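Local coordinates for protein GMP reductase (Trypanosoma brucei brucei, PDB 6JIG) that probably catalyses the NADPH-dependent deamination of GMP to IMP, and binds guanine nucleotides at a second, allosteric site in its CBS domain, at residues A[91-96]-A[118-123]; A[233-238]-A[256-261]; A[286-291]-A[303-308]. The protein carries 1 engineered substitution. All coordinates share one frame; numbering follows the deposited sequence.

Overall arrangement
Two levels of organisation meet in this chain: a catalytic barrel and a regulatory nucleotide site. Along the sequence the three contacts follow in series. Contact 1, between segment 91-96, on helix 81-93 and the chain that follows it, and the loop after helix 111-118, stands apart, its centre about 26 Å from that of contact 2 and 31 Å from that of contact 3. Contacts 2 and 3, centres about 10 Å apart, cover four consecutive strands of the closed parallel barrel: 232-235 with 255-259, and 285-291 with 307-310, the middle two probably hydrogen-bonded to each other. The GMP at contact 1 and the GMP near contacts 2 and 3 occupy separate regions, consistent with one regulatory and one catalytic site.

Contact 1 (A[91-96]-A[118-123]); sequences VKRAQS and LNWKGR. With 5GP (guanosine-5'-monophosphate), chain C.
Ala94 O is gripped by two nitrogens of Arg123, NE at 3.1 Å and NH2 at 3.1 Å. The guanidinium approaches side-on with the oxygen lying in its plane; NH2 meets a lone pair in the carbonyl plane, whereas NE comes in from above that plane. An extended side chain carries the group there past the Arg93 carbonyl, and NH1 is held by Gly126 O. These bonds fix the rotation of the guanidinium, and one face is turned to the ribose, with GMP O4' 3.0 Å from Arg123 NE.

Arg93 reads the base instead. Its NE donates to GMP N7 at 3.1 Å and its NH2 to GMP O6 at 3.1 Å, NH2 also reaching Ser101 O. Bent at chi2 (77°), the chain passes the indole rim of Trp120, whose CZ3 lies 3.4 Å from Arg93 NE. The indole edge points at one guanidinium face, the planes 70° apart. Gly122 CA sits over the centre of the same indole, within the turn from Trp120 to Arg123, and Arg103 makes a cation-pi contact with the ring. Arg93 and Arg123 belong to the guanine-nucleotide site associated with the paired CBS domains, the region through which the enzyme is allosterically regulated.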
ATOM      1  N   VAL A  91      44.708   2.576 -14.886  1.00 38.17           N
ATOM      2  CA  VAL A  91      44.014   2.450 -16.165  1.00 35.19           C
ATOM      3  C   VAL A  91      45.027   2.261 -17.292  1.00 35.05           C
ATOM      4  O   VAL A  91      44.853   1.417 -18.176  1.00 37.40           O
ATOM      5  CB  VAL A  91      43.118   3.672 -16.422  1.00 34.56           C
ATOM      6  CG1 VAL A  91      42.492   3.573 -17.820  1.00 36.96           C
ATOM      7  CG2 VAL A  91      42.013   3.770 -15.349  1.00 36.61           C
ATOM      8  N   LYS A  92      46.088   3.068 -17.284  1.00 40.50           N
ATOM      9  CA  LYS A  92      47.099   2.987 -18.336  1.00 38.90           C
ATOM     10  C   LYS A  92      47.834   1.659 -18.306  1.00 41.75           C
ATOM     11  O   LYS A  92      48.328   1.194 -19.342  1.00 39.96           O
ATOM     12  CB  LYS A  92      48.082   4.145 -18.186  1.00 36.72           C
ATOM     13  CG  LYS A  92      47.486   5.482 -18.596  1.00 41.82           C
ATOM     14  CD  LYS A  92      46.831   5.363 -19.982  1.00 40.42           C
ATOM     15  CE  LYS A  92      46.492   6.734 -20.585  1.00 36.16           C
ATOM     16  NZ  LYS A  92      45.915   6.514 -21.965  1.00 35.95           N
ATOM     17  N   ARG A  93      47.886   1.022 -17.142  1.00 42.48           N
ATOM     18  CA  ARG A  93      48.592  -0.238 -16.964  1.00 42.57           C
ATOM     19  C   ARG A  93      47.757  -1.445 -17.379  1.00 46.17           C
ATOM     20  O   ARG A  93      48.305  -2.551 -17.492  1.00 46.46           O
ATOM     21  CB  ARG A  93      49.039  -0.333 -15.493  1.00 45.11           C
ATOM     22  CG  ARG A  93      50.277  -1.152 -15.236  1.00 49.28           C
ATOM     23  CD  ARG A  93      51.568  -0.442 -15.602  1.00 48.57           C
ATOM     24  NE  ARG A  93      52.665  -1.406 -15.619  1.00 53.41           N
ATOM     25  CZ  ARG A  93      53.942  -1.119 -15.394  1.00 50.53           C
ATOM     26  NH1 ARG A  93      54.332   0.123 -15.120  1.00 49.55           N
ATOM     27  NH2 ARG A  93      54.832  -2.089 -15.436  1.00 50.21           N
ATOM     28  N   ALA A  94      46.463  -1.254 -17.669  1.00 39.92           N
ATOM     29  CA  ALA A  94      45.593  -2.385 -17.970  1.00 43.58           C
ATOM     30  C   ALA A  94      46.067  -3.157 -19.199  1.00 44.82           C
ATOM     31  O   ALA A  94      45.977  -4.390 -19.239  1.00 41.01           O
ATOM     32  CB  ALA A  94      44.160  -1.904 -18.175  1.00 44.92           C
ATOM     33  N   GLN A  95      46.537  -2.448 -20.223  1.00 42.35           N
ATOM     34  CA  GLN A  95      47.068  -3.074 -21.425  1.00 39.82           C
ATOM     35  C   GLN A  95      47.956  -2.064 -22.137  1.00 39.30           C
ATOM     36  O   GLN A  95      47.885  -0.863 -21.881  1.00 35.77           O
ATOM     37  CB  GLN A  95      45.950  -3.565 -22.350  1.00 42.75           C
ATOM     38  CG  GLN A  95      44.984  -2.478 -22.781  1.00 42.43           C
ATOM     39  CD  GLN A  95      43.690  -3.056 -23.296  1.00 44.24           C
ATOM     40  OE1 GLN A  95      42.891  -3.606 -22.523  1.00 46.81           O
ATOM     41  NE2 GLN A  95      43.486  -2.975 -24.604  1.00 41.92           N
ATOM     42  N   SER A  96      48.794  -2.569 -23.039  1.00 40.85           N
ATOM     43  CA  SER A  96      49.726  -1.718 -23.769  1.00 37.36           C
ATOM     44  C   SER A  96      50.233  -2.504 -24.971  1.00 43.26           C
ATOM     45  O   SER A  96      49.926  -3.681 -25.130  1.00 43.99           O
ATOM     46  CB  SER A  96      50.889  -1.270 -22.875  1.00 40.41           C
ATOM     47  OG  SER A  96      51.608  -0.209 -23.476  1.00 48.84           O
ATOM     48  N   LEU A 118      53.613 -10.878  -8.537  1.00 49.90           N
ATOM     49  CA  LEU A 118      52.598 -11.092  -9.561  1.00 50.10           C
ATOM     50  C   LEU A 118      51.280 -10.429  -9.185  1.00 51.84           C
ATOM     51  O   LEU A 118      50.525 -10.009 -10.066  1.00 48.86           O
ATOM     52  CB  LEU A 118      52.410 -12.588  -9.801  1.00 50.70           C
ATOM     53  CG  LEU A 118      53.597 -13.255 -10.498  1.00 49.45           C
ATOM     54  CD1 LEU A 118      53.529 -14.754 -10.315  1.00 51.65           C
ATOM     55  CD2 LEU A 118      53.656 -12.889 -11.976  1.00 46.11           C
ATOM     56  N   ASN A 119      50.993 -10.308  -7.894  1.00 51.70           N
ATOM     57  CA  ASN A 119      49.786  -9.619  -7.439  1.00 51.89           C
ATOM     58  C   ASN A 119      50.079  -8.158  -7.134  1.00 53.60           C
ATOM     59  O   ASN A 119      49.707  -7.622  -6.093  1.00 56.81           O
ATOM     60  CB  ASN A 119      49.208 -10.334  -6.228  1.00 53.90           C
ATOM     61  CG  ASN A 119      48.931 -11.790  -6.507  1.00 61.63           C
ATOM     62  OD1 ASN A 119      49.420 -12.673  -5.798  1.00 65.92           O
ATOM     63  ND2 ASN A 119      48.162 -12.057  -7.562  1.00 59.50           N
ATOM     64  N   TRP A 120      50.777  -7.518  -8.067  1.00 50.12           N
ATOM     65  CA  TRP A 120      51.144  -6.117  -7.934  1.00 49.35           C
ATOM     66  C   TRP A 120      49.900  -5.237  -7.944  1.00 50.34           C
ATOM     67  O   TRP A 120      49.028  -5.388  -8.806  1.00 48.36           O
ATOM     68  CB  TRP A 120      52.077  -5.731  -9.076  1.00 46.23           C
ATOM     69  CG  TRP A 120      52.514  -4.305  -9.096  1.00 48.04           C
ATOM     70  CD1 TRP A 120      53.067  -3.595  -8.069  1.00 46.84           C
ATOM     71  CD2 TRP A 120      52.467  -3.418 -10.221  1.00 49.21           C
ATOM     72  NE1 TRP A 120      53.366  -2.316  -8.487  1.00 46.87           N
ATOM     73  CE2 TRP A 120      53.007  -2.184  -9.802  1.00 46.98           C
ATOM     74  CE3 TRP A 120      52.018  -3.547 -11.543  1.00 47.28           C
ATOM     75  CZ2 TRP A 120      53.105  -1.088 -10.652  1.00 48.02           C
ATOM     76  CZ3 TRP A 120      52.123  -2.456 -12.385  1.00 48.37           C
ATOM     77  CH2 TRP A 120      52.659  -1.244 -11.937  1.00 48.95           C
ATOM     78  N   LYS A 121      49.827  -4.299  -6.995  1.00 49.96           N
ATOM     79  CA  LYS A 121      48.656  -3.434  -6.886  1.00 50.62           C
ATOM     80  C   LYS A 121      48.606  -2.348  -7.958  1.00 52.10           C
ATOM     81  O   LYS A 121      47.614  -1.612  -8.018  1.00 53.24           O
ATOM     82  CB  LYS A 121      48.611  -2.795  -5.497  1.00 53.22           C
ATOM     83  N   GLY A 122      49.627  -2.237  -8.812  1.00 48.05           N
ATOM     84  CA  GLY A 122      49.644  -1.237  -9.866  1.00 47.92           C
ATOM     85  C   GLY A 122      48.786  -1.553 -11.072  1.00 46.25           C
ATOM     86  O   GLY A 122      48.646  -0.703 -11.958  1.00 45.39           O
ATOM     87  N   ARG A 123      48.224  -2.754 -11.134  1.00 46.63           N
ATOM     88  CA  ARG A 123      47.311  -3.145 -12.196  1.00 44.84           C
ATOM     89  C   ARG A 123      46.219  -3.981 -11.563  1.00 46.29           C
ATOM     90  O   ARG A 123      46.510  -4.880 -10.767  1.00 46.92           O
ATOM     91  CB  ARG A 123      48.023  -3.943 -13.302  1.00 42.13           C
ATOM     92  CG  ARG A 123      47.089  -4.444 -14.408  1.00 42.26           C
ATOM     93  CD  ARG A 123      47.839  -5.203 -15.516  1.00 44.52           C
ATOM     94  NE  ARG A 123      46.906  -5.586 -16.568  1.00 42.73           N
ATOM     95  CZ  ARG A 123      46.222  -6.721 -16.574  1.00 46.25           C
ATOM     96  NH1 ARG A 123      46.404  -7.606 -15.598  1.00 44.45           N
ATOM     97  NH2 ARG A 123      45.365  -6.974 -17.560  1.00 46.62           N
TER
HETATM   98  P   5GP C 602      48.877 -11.772 -18.521  1.00 71.80           P
HETATM   99  O1P 5GP C 602      48.815 -12.651 -19.748  1.00 64.00           O
HETATM  100  O2P 5GP C 602      50.267 -11.292 -18.158  1.00 55.04           O
HETATM  101  O3P 5GP C 602      47.917 -12.102 -17.394  1.00 66.18           O
HETATM  102  O5' 5GP C 602      48.323 -10.378 -19.023  1.00 57.91           O
HETATM  103  C5' 5GP C 602      49.200  -9.276 -19.001  1.00 49.09           C
HETATM  104  C4' 5GP C 602      48.458  -7.980 -19.063  1.00 45.59           C
HETATM  105  O4' 5GP C 602      48.978  -7.128 -17.998  1.00 41.27           O
HETATM  106  C3' 5GP C 602      48.707  -7.241 -20.375  1.00 44.94           C
HETATM  107  O3' 5GP C 602      47.549  -6.510 -20.777  1.00 40.68           O
HETATM  108  C2' 5GP C 602      49.855  -6.305 -20.007  1.00 41.24           C
HETATM  109  O2' 5GP C 602      50.006  -5.170 -20.829  1.00 41.83           O
HETATM  110  C1' 5GP C 602      49.509  -5.948 -18.561  1.00 42.80           C
HETATM  111  N9  5GP C 602      50.685  -5.525 -17.804  1.00 41.02           N
HETATM  112  C8  5GP C 602      50.885  -4.276 -17.357  1.00 40.99           C
HETATM  113  N7  5GP C 602      52.087  -4.202 -16.759  1.00 41.40           N
HETATM  114  C5  5GP C 602      52.669  -5.423 -16.860  1.00 42.18           C
HETATM  115  C6  5GP C 602      53.892  -5.922 -16.433  1.00 41.58           C
HETATM  116  O6  5GP C 602      54.692  -5.177 -15.829  1.00 43.30           O
HETATM  117  N1  5GP C 602      54.202  -7.200 -16.676  1.00 41.70           N
HETATM  118  C2  5GP C 602      53.348  -8.012 -17.319  1.00 43.30           C
HETATM  119  N2  5GP C 602      53.720  -9.301 -17.539  1.00 43.02           N
HETATM  120  N3  5GP C 602      52.131  -7.556 -17.748  1.00 43.20           N
HETATM  121  C4  5GP C 602      51.781  -6.260 -17.526  1.00 42.29           C

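Contact 2 (A[233-238]-A[256-261]); sequences AAVGVK and LVVDIA
Ala233 and Val257 begin the backbone pairing: Val257 N donates to Ala233 O at 2.9 Å. The next bond runs the other way, from Val235 N to Val257 O at 2.9 Å, and the third, from Asp259 N to Val235 O, spans 3.1 Å. Val257 therefore uses both its N-H and its carbonyl on the same neighbour, the alternation expected of parallel strands in which Ala233, Ala234 and Val235 stand beside Leu256, Val257 and Val258. The last of the three bonds meets its acceptor almost end-on, with a C=O...N angle of 176°.

Weaker CA-H...O contacts fill the intervals between these bonds. Ala234 CA, for instance, lies 3.2 Å from Val257 O, which thus receives both a hydrogen bond and a weak contact from strand 232-235.

The paired strands are the outer members of a beta-alpha-beta crossover, strand 232-235, helix 239-251 and strand 255-259, within the TIM barrel of the IMPDH/GMPR family.

Apolar packing gathers on the face that carries Ala233, Val235, Leu256 and Val258, against helices 239-251 and 266-277. Val235 CG2 meets Val258 CG2 at 4.1 Å. Past the end of the first strand Val237 takes over: its CG1, beside the backbone N (chi1 -62°), touches both Val258 CG1 at 3.7 Å and Ile260 CG2 at 3.8 Å. Val237 crosses both partners at about a right angle, joining the loop after the first strand to Val258 of strand 255-259 and to Ile260 just past it.

Polar and ligand-related groups lie at the C-terminal end of the strands. Asp259 OD2 is paired with Lys309 and accepts from Asn53, close to the bound GMP, and the run from Asp259 to Ala261 is predicted to contact NAD(+).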
ATOM      1  N   ALA A 233      40.150  12.870 -16.986  1.00 34.24           N
ATOM      2  CA  ALA A 233      40.140  13.186 -15.568  1.00 34.83           C
ATOM      3  C   ALA A 233      39.564  14.577 -15.356  1.00 37.44           C
ATOM      4  O   ALA A 233      39.835  15.492 -16.144  1.00 35.86           O
ATOM      5  CB  ALA A 233      41.556  13.094 -14.979  1.00 36.84           C
ATOM      6  N   ALA A 234      38.759  14.724 -14.293  1.00 34.51           N
ATOM      7  CA  ALA A 234      38.131  15.985 -13.940  1.00 37.01           C
ATOM      8  C   ALA A 234      39.031  16.796 -13.015  1.00 34.36           C
ATOM      9  O   ALA A 234      39.770  16.239 -12.199  1.00 37.15           O
ATOM     10  CB  ALA A 234      36.786  15.753 -13.246  1.00 36.86           C
ATOM     11  N   VAL A 235      38.964  18.118 -13.172  1.00 36.65           N
ATOM     12  CA  VAL A 235      39.574  19.099 -12.278  1.00 39.43           C
ATOM     13  C   VAL A 235      38.564  20.203 -12.004  1.00 41.18           C
ATOM     14  O   VAL A 235      37.619  20.418 -12.765  1.00 38.65           O
ATOM     15  CB  VAL A 235      40.855  19.726 -12.865  1.00 35.61           C
ATOM     16  CG1 VAL A 235      41.877  18.650 -13.185  1.00 38.50           C
ATOM     17  CG2 VAL A 235      40.515  20.577 -14.097  1.00 37.57           C
ATOM     18  N   GLY A 236      38.794  20.925 -10.914  1.00 42.34           N
ATOM     19  CA  GLY A 236      38.015  22.095 -10.561  1.00 41.80           C
ATOM     20  C   GLY A 236      38.637  23.371 -11.084  1.00 43.02           C
ATOM     21  O   GLY A 236      39.367  23.372 -12.081  1.00 41.76           O
ATOM     22  N   VAL A 237      38.353  24.482 -10.402  1.00 39.64           N
ATOM     23  CA  VAL A 237      38.734  25.786 -10.931  1.00 39.04           C
ATOM     24  C   VAL A 237      39.522  26.570  -9.890  1.00 44.47           C
ATOM     25  O   VAL A 237      39.763  27.770 -10.065  1.00 41.77           O
ATOM     26  CB  VAL A 237      37.503  26.595 -11.383  1.00 41.23           C
ATOM     27  CG1 VAL A 237      36.772  25.862 -12.509  1.00 39.27           C
ATOM     28  CG2 VAL A 237      36.574  26.863 -10.201  1.00 42.43           C
ATOM     29  N   LYS A 238      39.902  25.909  -8.799  1.00 42.55           N
ATOM     30  CA  LYS A 238      40.636  26.571  -7.731  1.00 46.96           C
ATOM     31  C   LYS A 238      42.130  26.608  -8.066  1.00 46.38           C
ATOM     32  O   LYS A 238      42.606  25.946  -8.995  1.00 44.53           O
ATOM     33  CB  LYS A 238      40.393  25.867  -6.397  1.00 43.88           C
ATOM     34  CG  LYS A 238      39.006  26.105  -5.797  1.00 47.10           C
ATOM     35  N   LEU A 256      41.405  16.563 -20.179  1.00 35.50           N
ATOM     36  CA  LEU A 256      41.008  17.100 -18.890  1.00 36.91           C
ATOM     37  C   LEU A 256      39.596  17.659 -19.006  1.00 35.17           C
ATOM     38  O   LEU A 256      39.216  18.205 -20.045  1.00 35.83           O
ATOM     39  CB  LEU A 256      41.949  18.216 -18.433  1.00 33.55           C
ATOM     40  CG  LEU A 256      43.385  17.803 -18.119  1.00 38.40           C
ATOM     41  CD1 LEU A 256      44.213  19.038 -17.840  1.00 37.19           C
ATOM     42  CD2 LEU A 256      43.411  16.849 -16.935  1.00 34.05           C
ATOM     43  N   VAL A 257      38.826  17.540 -17.929  1.00 33.97           N
ATOM     44  CA  VAL A 257      37.459  18.056 -17.901  1.00 33.85           C
ATOM     45  C   VAL A 257      37.354  19.048 -16.751  1.00 31.72           C
ATOM     46  O   VAL A 257      37.360  18.648 -15.581  1.00 37.32           O
ATOM     47  CB  VAL A 257      36.417  16.939 -17.756  1.00 36.43           C
ATOM     48  CG1 VAL A 257      34.997  17.537 -17.755  1.00 35.18           C
ATOM     49  CG2 VAL A 257      36.594  15.880 -18.856  1.00 34.85           C
ATOM     50  N   VAL A 258      37.251  20.332 -17.081  1.00 31.39           N
ATOM     51  CA  VAL A 258      36.943  21.367 -16.098  1.00 36.17           C
ATOM     52  C   VAL A 258      35.461  21.257 -15.781  1.00 37.88           C
ATOM     53  O   VAL A 258      34.625  21.439 -16.668  1.00 38.11           O
ATOM     54  CB  VAL A 258      37.273  22.766 -16.633  1.00 36.40           C
ATOM     55  CG1 VAL A 258      36.864  23.818 -15.617  1.00 40.54           C
ATOM     56  CG2 VAL A 258      38.732  22.869 -16.965  1.00 36.56           C
ATOM     57  N   ASP A 259      35.127  20.979 -14.521  1.00 37.13           N
ATOM     58  CA  ASP A 259      33.753  20.605 -14.187  1.00 41.37           C
ATOM     59  C   ASP A 259      33.318  21.338 -12.931  1.00 39.93           C
ATOM     60  O   ASP A 259      33.776  21.017 -11.830  1.00 39.98           O
ATOM     61  CB  ASP A 259      33.618  19.090 -14.008  1.00 43.98           C
ATOM     62  CG  ASP A 259      32.158  18.634 -14.016  1.00 46.41           C
ATOM     63  OD1 ASP A 259      31.259  19.503 -14.022  1.00 50.55           O
ATOM     64  OD2 ASP A 259      31.898  17.419 -14.005  1.00 46.34           O
ATOM     65  N   ILE A 260      32.428  22.318 -13.100  1.00 39.51           N
ATOM     66  CA  ILE A 260      31.756  22.966 -11.984  1.00 39.98           C
ATOM     67  C   ILE A 260      30.289  23.153 -12.353  1.00 39.41           C
ATOM     68  O   ILE A 260      29.909  23.146 -13.526  1.00 37.82           O
ATOM     69  CB  ILE A 260      32.388  24.319 -11.597  1.00 40.63           C
ATOM     70  CG1 ILE A 260      32.439  25.272 -12.786  1.00 38.60           C
ATOM     71  CG2 ILE A 260      33.783  24.119 -10.989  1.00 48.74           C
ATOM     72  CD1 ILE A 260      32.905  26.664 -12.342  1.00 46.29           C
ATOM     73  N   ALA A 261      29.453  23.291 -11.327  1.00 41.29           N
ATOM     74  CA  ALA A 261      28.010  23.334 -11.563  1.00 41.51           C
ATOM     75  C   ALA A 261      27.629  24.454 -12.527  1.00 37.57           C
ATOM     76  O   ALA A 261      26.810  24.256 -13.432  1.00 43.87           O
ATOM     77  CB  ALA A 261      27.269  23.497 -10.233  1.00 43.99           C
TER

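Contact 3 (A[286-291]-A[303-308]); sequences IIAGNI and AGADGL
Ile286 and Asp306 make the tight end of this contact, where both backbone polar groups of Ile286 are used. Its carbonyl O receives Asp306 N at 2.7 Å, and its N-H goes to Asp306 OD2 at 2.9 Å, nearly straight at 171°. OD2 accepts through its anti lone pair. With CG beside its own backbone N (chi1 -59°), Asp306 turns the group back toward the strand. OD2 also forms a salt bridge with Lys276, which probably offsets the buried negative charge.

One step along, Ala288 N donates to Gly307 O at 3.0 Å. Gly307 has no side chain, and Ile287 lies over its backbone: CG2 is 3.6 Å from Gly307 O and CG1 is 4.1 Å from Gly307 CA.

Packing becomes sparser toward Ile291, although every touching residue is buried. Here the side-chain contact is Ile291 CD1 against Leu308 CD1 at 4.1 Å. Between Ala288 and Ile291 the strand contains a cis peptide, the bond before Asn290, and the side chain of Asn290 goes to other partners, Lys309, Gly311 and Asp351, and touches the catalytic-site GMP.

The two strands are joined by helix 294-302, which ends in a Schellman motif with Gly304 at positive phi. That helix packs on Ala288, Ile291 and Leu308 through Leu300, and helix 266-277 lies against Ile286 and Ala288. Within the barrel, strand 255-259 flanks 285-291, and strand 348-351 adjoins 307-310.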
ATOM      1  N   ILE A 286      41.048  20.260 -23.589  1.00 36.16           N
ATOM      2  CA  ILE A 286      40.421  20.796 -22.388  1.00 34.27           C
ATOM      3  C   ILE A 286      38.920  20.876 -22.659  1.00 35.00           C
ATOM      4  O   ILE A 286      38.477  21.659 -23.506  1.00 31.17           O
ATOM      5  CB  ILE A 286      40.980  22.174 -22.017  1.00 36.76           C
ATOM      6  CG1 ILE A 286      42.520  22.145 -21.957  1.00 35.38           C
ATOM      7  CG2 ILE A 286      40.410  22.640 -20.669  1.00 37.34           C
ATOM      8  CD1 ILE A 286      43.072  21.132 -20.967  1.00 36.90           C
ATOM      9  N   ILE A 287      38.150  20.071 -21.929  1.00 32.52           N
ATOM     10  CA  ILE A 287      36.685  20.088 -21.960  1.00 33.99           C
ATOM     11  C   ILE A 287      36.211  20.889 -20.757  1.00 32.37           C
ATOM     12  O   ILE A 287      36.861  20.879 -19.698  1.00 35.49           O
ATOM     13  CB  ILE A 287      36.135  18.648 -21.949  1.00 34.58           C
ATOM     14  CG1 ILE A 287      36.676  17.881 -23.166  1.00 36.89           C
ATOM     15  CG2 ILE A 287      34.562  18.621 -21.933  1.00 34.98           C
ATOM     16  CD1 ILE A 287      36.427  16.382 -23.119  1.00 40.02           C
ATOM     17  N   ALA A 288      35.104  21.624 -20.913  1.00 33.94           N
ATOM     18  CA  ALA A 288      34.625  22.475 -19.830  1.00 29.47           C
ATOM     19  C   ALA A 288      33.102  22.450 -19.768  1.00 34.27           C
ATOM     20  O   ALA A 288      32.427  22.327 -20.787  1.00 32.02           O
ATOM     21  CB  ALA A 288      35.085  23.922 -19.992  1.00 34.92           C
ATOM     22  N   GLY A 289      32.586  22.585 -18.555  1.00 34.20           N
ATOM     23  CA  GLY A 289      31.154  22.649 -18.298  1.00 34.37           C
ATOM     24  C   GLY A 289      30.966  22.940 -16.824  1.00 35.83           C
ATOM     25  O   GLY A 289      31.942  23.114 -16.084  1.00 35.72           O
ATOM     26  N   ASN A 290      29.702  22.969 -16.380  1.00 34.65           N
ATOM     27  CA  ASN A 290      28.532  22.618 -17.188  1.00 33.72           C
ATOM     28  C   ASN A 290      27.733  23.852 -17.586  1.00 34.38           C
ATOM     29  O   ASN A 290      27.607  24.805 -16.808  1.00 34.94           O
ATOM     30  CB  ASN A 290      27.627  21.652 -16.414  1.00 34.29           C
ATOM     31  CG  ASN A 290      27.997  20.205 -16.648  1.00 36.82           C
ATOM     32  OD1 ASN A 290      29.156  19.890 -16.914  1.00 36.89           O
ATOM     33  ND2 ASN A 290      27.005  19.317 -16.586  1.00 34.95           N
ATOM     34  N   ILE A 291      27.170  23.823 -18.793  1.00 33.02           N
ATOM     35  CA  ILE A 291      26.544  24.995 -19.379  1.00 33.67           C
ATOM     36  C   ILE A 291      25.208  24.573 -19.963  1.00 33.27           C
ATOM     37  O   ILE A 291      24.929  23.390 -20.152  1.00 31.82           O
ATOM     38  CB  ILE A 291      27.410  25.650 -20.473  1.00 35.16           C
ATOM     39  CG1 ILE A 291      27.629  24.671 -21.614  1.00 38.82           C
ATOM     40  CG2 ILE A 291      28.745  26.162 -19.895  1.00 34.21           C
ATOM     41  CD1 ILE A 291      28.095  25.344 -22.905  1.00 39.25           C
ATOM     42  N   ALA A 303      37.047  30.972 -24.798  1.00 39.01           N
ATOM     43  CA  ALA A 303      38.125  30.778 -23.837  1.00 42.80           C
ATOM     44  C   ALA A 303      39.087  29.671 -24.250  1.00 43.18           C
ATOM     45  O   ALA A 303      40.125  29.512 -23.600  1.00 43.10           O
ATOM     46  CB  ALA A 303      37.561  30.479 -22.445  1.00 42.34           C
ATOM     47  N   GLY A 304      38.773  28.922 -25.306  1.00 41.07           N
ATOM     48  CA  GLY A 304      39.639  27.882 -25.822  1.00 42.17           C
ATOM     49  C   GLY A 304      39.201  26.443 -25.597  1.00 42.05           C
ATOM     50  O   GLY A 304      39.983  25.531 -25.897  1.00 38.71           O
ATOM     51  N   ALA A 305      37.981  26.200 -25.100  1.00 36.91           N
ATOM     52  CA  ALA A 305      37.547  24.831 -24.836  1.00 36.47           C
ATOM     53  C   ALA A 305      37.574  23.977 -26.098  1.00 35.86           C
ATOM     54  O   ALA A 305      37.116  24.394 -27.166  1.00 39.44           O
ATOM     55  CB  ALA A 305      36.126  24.819 -24.244  1.00 35.34           C
ATOM     56  N   ASP A 306      38.100  22.759 -25.960  1.00 34.86           N
ATOM     57  CA  ASP A 306      38.058  21.749 -27.010  1.00 34.79           C
ATOM     58  C   ASP A 306      36.799  20.889 -26.977  1.00 32.35           C
ATOM     59  O   ASP A 306      36.584  20.098 -27.899  1.00 32.02           O
ATOM     60  CB  ASP A 306      39.283  20.836 -26.903  1.00 35.64           C
ATOM     61  CG  ASP A 306      40.575  21.610 -27.030  1.00 38.98           C
ATOM     62  OD1 ASP A 306      40.813  22.123 -28.138  1.00 39.04           O
ATOM     63  OD2 ASP A 306      41.308  21.743 -26.026  1.00 38.72           O
ATOM     64  N   GLY A 307      36.001  20.987 -25.921  1.00 33.23           N
ATOM     65  CA  GLY A 307      34.721  20.302 -25.852  1.00 33.40           C
ATOM     66  C   GLY A 307      33.894  20.958 -24.768  1.00 32.26           C
ATOM     67  O   GLY A 307      34.437  21.606 -23.867  1.00 31.94           O
ATOM     68  N   LEU A 308      32.569  20.805 -24.868  1.00 32.61           N
ATOM     69  CA  LEU A 308      31.635  21.414 -23.922  1.00 35.43           C
ATOM     70  C   LEU A 308      30.791  20.334 -23.267  1.00 35.02           C
ATOM     71  O   LEU A 308      30.397  19.362 -23.920  1.00 33.29           O
ATOM     72  CB  LEU A 308      30.701  22.422 -24.605  1.00 30.45           C
ATOM     73  CG  LEU A 308      31.408  23.563 -25.325  1.00 33.33           C
ATOM     74  CD1 LEU A 308      30.423  24.394 -26.149  1.00 34.69           C
ATOM     75  CD2 LEU A 308      32.121  24.423 -24.303  1.00 35.99           C
TER